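COBE (Pseudomonas aeruginosa, PDB 2W6K) belongs to the cobalamin (vitamin B12) biosynthetic pathway and is related to the C-terminal region of CbiG. Local coordinates at residues P9-A14 and A136-E141. Numbering follows the deposited sequence.
Sequences PSLLIA and ARLLTE
The flat groups that meet between Ile13 and Ala136 are peptide units, joined edge to edge by a reciprocal pair of hydrogen bonds. Ile13 N reaches Ala136 O at 2.9 Å, and Ala136 N returns the bond to Ile13 O at the same length; both donors lie in the plane of the carbonyl they meet, and the N-H groups point at the oxygens almost straight, at 168° and 163°. On one face of the sheet lie the side chains of Ile13 and Ala136, on the other those of Leu12 and Arg137. Helix 102-115 packs on the first face, with Ala111 against Ile13 and Ala107 against Ala136; on the second, Leu122 of strand 119-127 touches both Leu12 and Arg137. Strand 12-18 is the middle one of a five-stranded mixed sheet and 131-138 is its antiparallel neighbour, so that the start of the first strand lies beside the end of the last. Leu12 and Arg137 form the next, non-hydrogen-bonded pair, and CD1 of Leu12 comes back to within 3.7 Å of Ala136 O. Beyond them the two chains part: Leu138 N still points at Leu11 O, but the bond is weak at 3.4 Å. A water bridges the widening gap, donating to Leu11 O and, at 2.8 Å, to Leu138 O. Leu138 extends its CG away from its own backbone N (chi1 -160°), which sets CD2 against the carbonyl oxygen of Pro9, 3.4 Å from Pro9 O. The apolar pair is separate: CB of Leu138 lies 4.0 Å from CG of Leu11. The two leucine side chains cross at a slant, and Ala111 and Leu114 of helix 102-115 also pack against Leu11.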
loop_
_atom_site.group_PDB
_atom_site.type_symbol
_atom_site.label_atom_id
_atom_site.label_comp_id
_atom_site.label_asym_id
_atom_site.label_seq_id
_atom_site.Cartn_x
_atom_site.Cartn_y
_atom_site.Cartn_z
ATOM N N PRO A 9 -6.953 -14.865 -6.370
ATOM C CA PRO A 9 -5.721 -14.172 -6.652
ATOM C C PRO A 9 -5.368 -13.592 -5.277
ATOM O O PRO A 9 -5.950 -12.593 -4.859
ATOM C CB PRO A 9 -6.149 -13.072 -7.634
ATOM C CG PRO A 9 -7.482 -13.533 -8.181
ATOM C CD PRO A 9 -8.110 -14.215 -7.010
ATOM N N SER A 10 -4.492 -14.278 -4.551
ATOM C CA SER A 10 -4.154 -13.897 -3.179
ATOM C C SER A 10 -3.277 -12.656 -3.171
ATOM O O SER A 10 -2.094 -12.712 -2.808
ATOM C CB SER A 10 -3.417 -15.037 -2.489
ATOM O OG SER A 10 -2.312 -15.438 -3.280
ATOM N N LEU A 11 -3.843 -11.518 -3.532
ATOM C CA LEU A 11 -2.973 -10.380 -3.714
ATOM C C LEU A 11 -2.621 -9.656 -2.434
ATOM O O LEU A 11 -3.419 -9.564 -1.501
ATOM C CB LEU A 11 -3.451 -9.437 -4.806
ATOM C CG LEU A 11 -4.759 -8.709 -4.876
ATOM C CD1 LEU A 11 -4.627 -7.354 -4.226
ATOM C CD2 LEU A 11 -5.058 -8.565 -6.348
ATOM N N LEU A 12 -1.398 -9.154 -2.413
ATOM C CA LEU A 12 -0.885 -8.474 -1.246
ATOM C C LEU A 12 -0.267 -7.180 -1.748
ATOM O O LEU A 12 0.643 -7.200 -2.603
ATOM C CB LEU A 12 0.183 -9.336 -0.606
ATOM C CG LEU A 12 0.872 -8.687 0.602
ATOM C CD1 LEU A 12 -0.100 -8.486 1.777
ATOM C CD2 LEU A 12 2.068 -9.567 0.989
ATOM N N ILE A 13 -0.760 -6.065 -1.214
ATOM C CA ILE A 13 -0.345 -4.744 -1.664
ATOM C C ILE A 13 0.301 -3.993 -0.519
ATOM O O ILE A 13 -0.227 -4.017 0.583
ATOM C CB ILE A 13 -1.545 -3.912 -2.127
ATOM C CG1 ILE A 13 -2.316 -4.605 -3.280
ATOM C CG2 ILE A 13 -1.126 -2.492 -2.538
ATOM C CD1 ILE A 13 -1.455 -4.869 -4.513
ATOM N N ALA A 14 1.395 -3.297 -0.803
ATOM C CA ALA A 14 1.986 -2.411 0.226
ATOM C C ALA A 14 1.744 -0.970 -0.175
ATOM O O ALA A 14 2.177 -0.579 -1.250
ATOM C CB ALA A 14 3.467 -2.656 0.356
ATOM N N ALA A 136 -2.361 -4.490 2.502
ATOM C CA ALA A 136 -3.752 -4.869 2.281
ATOM C C ALA A 136 -3.803 -6.158 1.494
ATOM O O ALA A 136 -2.960 -6.422 0.634
ATOM C CB ALA A 136 -4.532 -3.755 1.547
ATOM N N ARG A 137 -4.815 -6.966 1.798
ATOM C CA ARG A 137 -5.009 -8.251 1.142
ATOM C C ARG A 137 -6.451 -8.421 0.671
ATOM O O ARG A 137 -7.393 -7.998 1.341
ATOM C CB ARG A 137 -4.624 -9.395 2.082
ATOM C CG ARG A 137 -5.117 -9.218 3.509
ATOM C CD ARG A 137 -5.683 -10.516 4.062
ATOM N NE ARG A 137 -6.580 -10.283 5.190
ATOM C CZ ARG A 137 -6.324 -10.659 6.439
ATOM N NH1 ARG A 137 -5.192 -11.286 6.725
ATOM N NH2 ARG A 137 -7.198 -10.405 7.403
ATOM N N LEU A 138 -6.606 -9.047 -0.490
ATOM C CA LEU A 138 -7.895 -9.315 -1.067
ATOM C C LEU A 138 -8.581 -10.342 -0.178
ATOM O O LEU A 138 -8.082 -11.461 0.013
ATOM C CB LEU A 138 -7.716 -9.825 -2.491
ATOM C CG LEU A 138 -8.923 -9.714 -3.415
ATOM C CD1 LEU A 138 -9.355 -8.247 -3.640
ATOM C CD2 LEU A 138 -8.600 -10.400 -4.714
ATOM N N LEU A 139 -9.700 -9.910 0.388
ATOM C CA LEU A 139 -10.462 -10.620 1.407
ATOM C C LEU A 139 -11.413 -11.613 0.760
ATOM O O LEU A 139 -12.480 -11.208 0.284
ATOM C CB LEU A 139 -11.298 -9.584 2.164
ATOM C CG LEU A 139 -11.664 -9.613 3.644
ATOM C CD1 LEU A 139 -13.012 -8.921 3.803
ATOM C CD2 LEU A 139 -11.705 -11.007 4.266
ATOM N N THR A 140 -11.038 -12.888 0.742
ATOM C CA THR A 140 -11.886 -13.928 0.176
ATOM C C THR A 140 -13.270 -13.924 0.818
ATOM O O THR A 140 -14.252 -13.524 0.193
ATOM C CB THR A 140 -11.257 -15.324 0.346
ATOM O OG1 THR A 140 -9.873 -15.276 -0.022
ATOM C CG2 THR A 140 -11.976 -16.342 -0.527
ATOM N N GLU A 141 -13.339 -14.369 2.068
ATOM C CA GLU A 141 -12.644 -15.579 2.489
ATOM C C GLU A 141 -13.629 -16.651 2.947
ATOM O O GLU A 141 -13.598 -17.086 4.098
ATOM C CB GLU A 141 -11.651 -15.265 3.610
ATOM C CG GLU A 141 -10.673 -14.150 3.278
ATOM C CD GLU A 141 -9.229 -14.561 3.485
ATOM O OE1 GLU A 141 -8.881 -14.967 4.614
ATOM O OE2 GLU A 141 -8.440 -14.478 2.519
HETATM O O HOH W 1 -5.450 -11.808 -0.892
#